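PDB 6NXI: FAD:protein FMN transferase from Vibrio cholerae, which probably transfers the FMN moiety of FAD onto a threonine hydroxyl of a target flavoprotein, releasing AMP, with magnesium or manganese as cofactor. Local coordinates for residues S74-T79 with K158-D163; T17-K22 with T34-I39. All blocks are in the same frame, centred on the assembly; numbering follows the deposited sequence. Where two conformers were deposited one is given.

Contact 2 is the buried one: it lays helix 32-50 against strand 17-24 near one edge of the large antiparallel sheet, joining isoleucine packing to a hydrogen-bonded tyrosine hydroxyl. Contact 1 is a surface contact between partly exposed side chains, where the start of helix 75-90 meets a tryptophan on helix 157-171 with no hydrogen bond between the two segments; the polar reach there is from Lys158 to FAD. The centres of contacts 1 and 2 are about 16 Å apart, yet each has a helix that reaches the other. Helix 32-50, half of contact 2, also touches Gln76 of contact 1, while helix 157-171, half of contact 1, also packs on Ile21 of contact 2. Only contact 1 adjoins the annotated FAD and magnesium sites.

Contact 1. Residues S74-T79 with K158-D163; sequences STQTLT and KGWGVD. With FAD (flavin-adenine dinucleotide), chain B.
Thr79, whose methyl group meets the Trp160 indole, turns its hydroxyl back into its own helix: Thr75 O takes both the backbone Thr79 N and Thr79 OG1, the latter at 2.9 Å. The two donors come from opposite faces of the carbonyl plane, with the hydroxyl 37° out of it. A chi1 of -61° sets OG1 beside the backbone N for this bond and leaves Thr79 CG2 anti to that N, 3.7 Å from Trp160 CZ3. One turn back, Gln76 crosses the indole at about a right angle, its CB and CG each 3.7 Å from Trp160 CZ2, and its backbone O lies over one face of the ring. The Gln76 amide plane stands 76° from the indole, and the chain, bent at chi2, carries the amide away from the tryptophan; the side chain also touches Glu45 and Gln49 of helix 32-50. Ser74 N-caps helix 75-90, its OG accepting from Thr77 N at 3.1 Å. The joint is thus a helix start met by the flank of another helix, with one tryptophan making the link between the helices; Met266 of helix 265-278 also touches Trp160. Helix 157-171 borders the active site of this ApbE-family transferase: Gly159 N is hydrogen-bonded to Asp269 OD2, and Asp269 is a ligand of both bound magnesium ions. Lys158 is modelled in two conformers, which makes its grip on FAD less certain; in one of them Lys158 NZ bonds to FAD O2P, at 2.9 Å, and to Gly182 O.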
loop_
_atom_site.group_PDB
_atom_site.type_symbol
_atom_site.label_atom_id
_atom_site.label_comp_id
_atom_site.label_asym_id
_atom_site.label_seq_id
_atom_site.Cartn_x
_atom_site.Cartn_y
_atom_site.Cartn_z
ATOM N N SER A 74 -4.636 -19.073 -2.999
ATOM C CA SER A 74 -6.041 -18.646 -2.927
ATOM C C SER A 74 -6.342 -17.644 -4.043
ATOM O O SER A 74 -5.413 -16.948 -4.533
ATOM C CB SER A 74 -6.320 -18.038 -1.590
ATOM O OG SER A 74 -5.583 -16.830 -1.432
ATOM N N THR A 75 -7.620 -17.538 -4.397
ATOM C CA THR A 75 -8.105 -16.509 -5.337
ATOM C C THR A 75 -7.622 -15.140 -4.877
ATOM O O THR A 75 -7.177 -14.337 -5.732
ATOM C CB THR A 75 -9.631 -16.525 -5.405
ATOM O OG1 THR A 75 -9.905 -17.866 -5.806
ATOM C CG2 THR A 75 -10.183 -15.500 -6.360
ATOM N N GLN A 76 -7.704 -14.845 -3.580
ATOM C CA GLN A 76 -7.350 -13.475 -3.093
ATOM C C GLN A 76 -5.858 -13.213 -3.300
ATOM O O GLN A 76 -5.471 -12.187 -3.857
ATOM C CB GLN A 76 -7.735 -13.266 -1.628
ATOM C CG GLN A 76 -9.213 -13.419 -1.334
ATOM C CD GLN A 76 -9.645 -14.793 -0.895
ATOM O OE1 GLN A 76 -9.169 -15.832 -1.402
ATOM N NE2 GLN A 76 -10.561 -14.798 0.071
ATOM N N THR A 77 -5.005 -14.151 -2.927
ATOM C CA THR A 77 -3.544 -13.964 -3.120
ATOM C C THR A 77 -3.275 -13.805 -4.619
ATOM O O THR A 77 -2.416 -12.986 -5.012
ATOM C CB THR A 77 -2.764 -15.156 -2.548
ATOM O OG1 THR A 77 -3.077 -15.282 -1.159
ATOM C CG2 THR A 77 -1.277 -14.991 -2.751
ATOM N N LEU A 78 -3.879 -14.672 -5.453
ATOM C CA LEU A 78 -3.681 -14.576 -6.912
ATOM C C LEU A 78 -4.049 -13.160 -7.391
ATOM O O LEU A 78 -3.258 -12.580 -8.128
ATOM C CB LEU A 78 -4.509 -15.676 -7.594
ATOM C CG LEU A 78 -4.108 -16.071 -9.009
ATOM C CD1 LEU A 78 -4.224 -14.900 -9.971
ATOM C CD2 LEU A 78 -2.744 -16.680 -9.039
ATOM N N THR A 79 -5.193 -12.616 -6.965
ATOM C CA THR A 79 -5.671 -11.288 -7.392
ATOM C C THR A 79 -4.607 -10.249 -7.019
ATOM O O THR A 79 -4.317 -9.377 -7.853
ATOM C CB THR A 79 -7.036 -10.988 -6.790
ATOM O OG1 THR A 79 -7.913 -12.014 -7.298
ATOM C CG2 THR A 79 -7.521 -9.595 -7.159
ATOM N N LYS A 158 -2.337 -4.257 2.190
ATOM C CA LYS A 158 -3.113 -3.375 3.095
ATOM C C LYS A 158 -4.325 -2.801 2.329
ATOM O O LYS A 158 -5.436 -2.849 2.849
ATOM C CB LYS A 158 -2.217 -2.277 3.655
ATOM C CG LYS A 158 -2.545 -1.771 5.038
ATOM C CD LYS A 158 -1.301 -1.140 5.686
ATOM C CE LYS A 158 -0.950 0.157 5.010
ATOM N NZ LYS A 158 -0.127 1.031 5.866
ATOM N N GLY A 159 -4.108 -2.229 1.148
ATOM C CA GLY A 159 -5.154 -1.727 0.238
ATOM C C GLY A 159 -6.135 -2.826 -0.044
ATOM O O GLY A 159 -7.324 -2.575 -0.069
ATOM N N TRP A 160 -5.633 -4.049 -0.281
ATOM C CA TRP A 160 -6.525 -5.209 -0.509
ATOM C C TRP A 160 -7.443 -5.389 0.702
ATOM O O TRP A 160 -8.681 -5.556 0.477
ATOM C CB TRP A 160 -5.704 -6.485 -0.774
ATOM C CG TRP A 160 -6.591 -7.690 -0.880
ATOM C CD1 TRP A 160 -6.706 -8.673 0.050
ATOM C CD2 TRP A 160 -7.468 -8.061 -1.971
ATOM N NE1 TRP A 160 -7.604 -9.617 -0.373
ATOM C CE2 TRP A 160 -8.102 -9.261 -1.591
ATOM C CE3 TRP A 160 -7.791 -7.502 -3.211
ATOM C CZ2 TRP A 160 -9.026 -9.892 -2.415
ATOM C CZ3 TRP A 160 -8.712 -8.108 -4.025
ATOM C CH2 TRP A 160 -9.340 -9.292 -3.615
ATOM N N GLY A 161 -6.904 -5.379 1.937
ATOM C CA GLY A 161 -7.753 -5.564 3.146
ATOM C C GLY A 161 -8.827 -4.459 3.201
ATOM O O GLY A 161 -9.986 -4.740 3.512
ATOM N N VAL A 162 -8.461 -3.231 2.836
ATOM C CA VAL A 162 -9.415 -2.094 2.824
ATOM C C VAL A 162 -10.549 -2.388 1.845
ATOM O O VAL A 162 -11.725 -2.293 2.233
ATOM C CB VAL A 162 -8.735 -0.765 2.497
ATOM C CG1 VAL A 162 -9.775 0.312 2.191
ATOM C CG2 VAL A 162 -7.781 -0.355 3.613
ATOM N N ASP A 163 -10.199 -2.905 0.654
ATOM C CA ASP A 163 -11.217 -3.240 -0.360
ATOM C C ASP A 163 -12.090 -4.374 0.145
ATOM O O ASP A 163 -13.329 -4.358 -0.119
ATOM C CB ASP A 163 -10.552 -3.593 -1.683
ATOM C CG ASP A 163 -9.934 -2.441 -2.438
ATOM O OD1 ASP A 163 -10.359 -1.272 -2.243
ATOM O OD2 ASP A 163 -9.062 -2.715 -3.261
HETATM P PA FAD B . 4.074 1.345 1.409
HETATM O O1A FAD B . 4.749 2.644 1.152
HETATM O O2A FAD B . 2.685 1.137 0.953
HETATM O O5B FAD B . 4.966 0.146 0.842
HETATM C C5B FAD B . 6.261 -0.003 1.483
HETATM C C4B FAD B . 6.524 -1.442 1.853
HETATM O O4B FAD B . 6.535 -2.310 0.692
HETATM C C3B FAD B . 7.887 -1.617 2.520
HETATM O O3B FAD B . 7.748 -1.521 3.938
HETATM C C2B FAD B . 8.339 -2.998 2.032
HETATM O O2B FAD B . 7.768 -4.025 2.813
HETATM C C1B FAD B . 7.759 -3.037 0.624
HETATM N N9A FAD B . 8.563 -2.444 -0.423
HETATM C C8A FAD B . 9.654 -1.572 -0.306
HETATM N N7A FAD B . 10.050 -1.132 -1.476
HETATM C C5A FAD B . 9.252 -1.755 -2.414
HETATM C C6A FAD B . 9.231 -1.701 -3.816
HETATM N N6A FAD B . 10.025 -0.907 -4.556
HETATM N N1A FAD B . 8.265 -2.413 -4.430
HETATM C C2A FAD B . 7.457 -3.193 -3.684
HETATM N N3A FAD B . 7.382 -3.319 -2.353
HETATM C C4A FAD B . 8.331 -2.565 -1.773
HETATM N N1 FAD B . 4.270 -5.450 10.200
HETATM C C2 FAD B . 4.651 -6.016 11.397
HETATM O O2 FAD B . 5.486 -5.438 12.127
HETATM N N3 FAD B . 4.118 -7.185 11.838
HETATM C C4 FAD B . 3.191 -7.887 11.113
HETATM O O4 FAD B . 2.754 -8.954 11.523
HETATM C C4X FAD B . 2.785 -7.344 9.849
HETATM N N5 FAD B . 1.906 -8.003 9.122
HETATM C C5X FAD B . 1.539 -7.468 7.909
HETATM C C6 FAD B . 0.618 -8.168 7.103
HETATM C C7 FAD B . 0.193 -7.704 5.876
HETATM C C7M FAD B . -0.802 -8.505 5.068
HETATM C C8 FAD B . 0.694 -6.461 5.419
HETATM C C8M FAD B . 0.286 -5.897 4.084
HETATM C C9 FAD B . 1.612 -5.758 6.206
HETATM C C9A FAD B . 2.043 -6.230 7.453
HETATM N N10 FAD B . 2.980 -5.564 8.253
HETATM C C10 FAD B . 3.382 -6.090 9.469
HETATM C "C1'" FAD B . 3.485 -4.235 7.847
HETATM C "C2'" FAD B . 4.523 -4.262 6.784
HETATM O "O2'" FAD B . 5.696 -4.925 7.245
HETATM C "C3'" FAD B . 4.887 -2.818 6.400
HETATM O "O3'" FAD B . 5.460 -2.104 7.473
HETATM C "C4'" FAD B . 3.708 -1.969 5.963
HETATM O "O4'" FAD B . 2.835 -2.759 5.172
HETATM C "C5'" FAD B . 4.157 -0.701 5.264
HETATM O "O5'" FAD B . 2.983 -0.063 4.702
HETATM P P FAD B . 3.095 1.419 4.160
HETATM O O1P FAD B . 3.823 2.280 5.090
HETATM O O2P FAD B . 1.680 1.689 3.698
HETATM O O3P FAD B . 4.095 1.128 2.961
#

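Contact 2. Residues T17-K22 with T34-I39; sequences TTYNIK and TLQTEI
Ile39 CG2 stands 4.2 Å above the plane of the Tyr19 ring, displaced toward the rim near CZ, while the carboxamide of Gln36 meets the hydroxyl with its plane turned 70° from the ring. Gln36 NE2 donates to Tyr19 OH at 3.0 Å along a nearly straight line (168°), and the oxygen lies almost in the amide plane. With CG anti to the backbone N and the chain extended beyond it, Gln36 leaves the side of its helix and brings its amide to the Tyr19 hydroxyl. Tyr19 OH is also hydrogen-bonded to Asp40, a little further along the same helix, so two side chains of one helix grip this oxygen and should hold the phenol in place. Two residues along the strand, Ile21 meets Ile39 tip to tip, CD1 to CG2 at 3.7 Å. Strand 17-22 and helix 34-39 run roughly antiparallel, their axes 11.7 Å apart at closest approach. In the eight-stranded antiparallel sheet, strand 17-24 pairs with 7-14 and 177-181; Leu10 of the former touches Gln36 and Ile39, and helix 157-171 packs alongside, with Val165 and Leu169 against Ile21 and Tyr168 against Leu35.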
loop_
_atom_site.group_PDB
_atom_site.type_symbol
_atom_site.label_atom_id
_atom_site.label_comp_id
_atom_site.label_asym_id
_atom_site.label_seq_id
_atom_site.Cartn_x
_atom_site.Cartn_y
_atom_site.Cartn_z
ATOM N N THR A 17 -0.530 -2.975 12.565
ATOM C CA THR A 17 -1.062 -1.594 12.750
ATOM C C THR A 17 -2.472 -1.715 13.352
ATOM O O THR A 17 -2.795 -2.753 13.956
ATOM C CB THR A 17 -0.929 -0.746 11.467
ATOM O OG1 THR A 17 -1.371 0.625 11.627
ATOM C CG2 THR A 17 -1.621 -1.336 10.256
ATOM N N THR A 18 -3.300 -0.724 13.061
ATOM C CA THR A 18 -4.700 -0.682 13.535
ATOM C C THR A 18 -5.579 -0.279 12.363
ATOM O O THR A 18 -5.157 0.420 11.396
ATOM C CB THR A 18 -4.923 0.283 14.715
ATOM O OG1 THR A 18 -4.601 1.555 14.160
ATOM C CG2 THR A 18 -4.132 -0.095 15.946
ATOM N N TYR A 19 -6.798 -0.788 12.398
ATOM C CA TYR A 19 -7.859 -0.325 11.493
ATOM C C TYR A 19 -8.845 0.563 12.263
ATOM O O TYR A 19 -9.009 0.467 13.496
ATOM C CB TYR A 19 -8.606 -1.489 10.850
ATOM C CG TYR A 19 -9.444 -2.347 11.761
ATOM C CD1 TYR A 19 -8.988 -3.573 12.213
ATOM C CD2 TYR A 19 -10.744 -1.983 12.085
ATOM C CE1 TYR A 19 -9.777 -4.377 13.022
ATOM C CE2 TYR A 19 -11.525 -2.754 12.920
ATOM C CZ TYR A 19 -11.034 -3.959 13.396
ATOM O OH TYR A 19 -11.826 -4.756 14.181
ATOM N N ASN A 20 -9.489 1.415 11.496
ATOM C CA ASN A 20 -10.542 2.333 11.965
ATOM C C ASN A 20 -11.628 2.325 10.910
ATOM O O ASN A 20 -11.369 2.676 9.775
ATOM C CB ASN A 20 -10.052 3.734 12.229
ATOM C CG ASN A 20 -9.148 3.799 13.427
ATOM O OD1 ASN A 20 -9.593 3.658 14.574
ATOM N ND2 ASN A 20 -7.868 4.034 13.145
ATOM N N ILE A 21 -12.806 1.875 11.287
ATOM C CA ILE A 21 -13.944 1.833 10.355
ATOM C C ILE A 21 -15.014 2.741 10.954
ATOM O O ILE A 21 -15.351 2.561 12.128
ATOM C CB ILE A 21 -14.382 0.395 10.124
ATOM C CG1 ILE A 21 -13.234 -0.350 9.423
ATOM C CG2 ILE A 21 -15.710 0.364 9.355
ATOM C CD1 ILE A 21 -13.289 -1.804 9.583
ATOM N N LYS A 22 -15.523 3.670 10.181
ATOM C CA LYS A 22 -16.654 4.529 10.586
ATOM C C LYS A 22 -17.785 4.315 9.599
ATOM O O LYS A 22 -17.539 4.263 8.382
ATOM C CB LYS A 22 -16.281 6.011 10.652
ATOM C CG LYS A 22 -15.276 6.320 11.738
ATOM C CD LYS A 22 -14.867 7.813 11.730
ATOM C CE LYS A 22 -13.939 8.144 12.884
ATOM N NZ LYS A 22 -13.662 9.592 13.040
ATOM N N THR A 34 -21.757 -7.858 15.350
ATOM C CA THR A 34 -21.834 -8.798 14.205
ATOM C C THR A 34 -20.847 -8.336 13.122
ATOM O O THR A 34 -20.090 -9.147 12.586
ATOM C CB THR A 34 -23.249 -8.861 13.634
ATOM O OG1 THR A 34 -24.078 -9.380 14.678
ATOM C CG2 THR A 34 -23.348 -9.729 12.394
ATOM N N LEU A 35 -20.898 -7.051 12.790
ATOM C CA LEU A 35 -20.030 -6.503 11.723
ATOM C C LEU A 35 -18.573 -6.641 12.126
ATOM O O LEU A 35 -17.751 -7.001 11.252
ATOM C CB LEU A 35 -20.372 -5.030 11.480
ATOM C CG LEU A 35 -21.759 -4.771 10.909
ATOM C CD1 LEU A 35 -22.071 -3.277 10.979
ATOM C CD2 LEU A 35 -21.876 -5.272 9.485
ATOM N N GLN A 36 -18.193 -6.270 13.350
ATOM C CA GLN A 36 -16.762 -6.295 13.719
ATOM C C GLN A 36 -16.241 -7.725 13.711
ATOM O O GLN A 36 -15.097 -7.973 13.351
ATOM C CB GLN A 36 -16.516 -5.695 15.098
ATOM C CG GLN A 36 -15.036 -5.487 15.394
ATOM C CD GLN A 36 -14.809 -4.388 16.408
ATOM O OE1 GLN A 36 -15.631 -4.178 17.289
ATOM N NE2 GLN A 36 -13.665 -3.733 16.332
ATOM N N THR A 37 -17.099 -8.652 14.114
ATOM C CA THR A 37 -16.690 -10.072 14.149
ATOM C C THR A 37 -16.301 -10.529 12.737
ATOM O O THR A 37 -15.266 -11.206 12.576
ATOM C CB THR A 37 -17.802 -10.928 14.766
ATOM O OG1 THR A 37 -17.994 -10.610 16.150
ATOM C CG2 THR A 37 -17.430 -12.389 14.661
ATOM N N GLU A 38 -17.074 -10.180 11.726
ATOM C CA GLU A 38 -16.763 -10.618 10.349
ATOM C C GLU A 38 -15.585 -9.811 9.813
ATOM O O GLU A 38 -14.750 -10.354 9.118
ATOM C CB GLU A 38 -17.983 -10.496 9.458
ATOM C CG GLU A 38 -17.726 -11.039 8.071
ATOM C CD GLU A 38 -17.272 -12.478 7.946
ATOM O OE1 GLU A 38 -17.287 -13.261 8.940
ATOM O OE2 GLU A 38 -16.891 -12.831 6.833
ATOM N N ILE A 39 -15.531 -8.522 10.135
ATOM C CA ILE A 39 -14.389 -7.695 9.681
ATOM C C ILE A 39 -13.102 -8.299 10.230
ATOM O O ILE A 39 -12.129 -8.434 9.492
ATOM C CB ILE A 39 -14.578 -6.237 10.134
ATOM C CG1 ILE A 39 -15.696 -5.609 9.304
ATOM C CG2 ILE A 39 -13.250 -5.489 10.032
ATOM C CD1 ILE A 39 -16.217 -4.329 9.920
#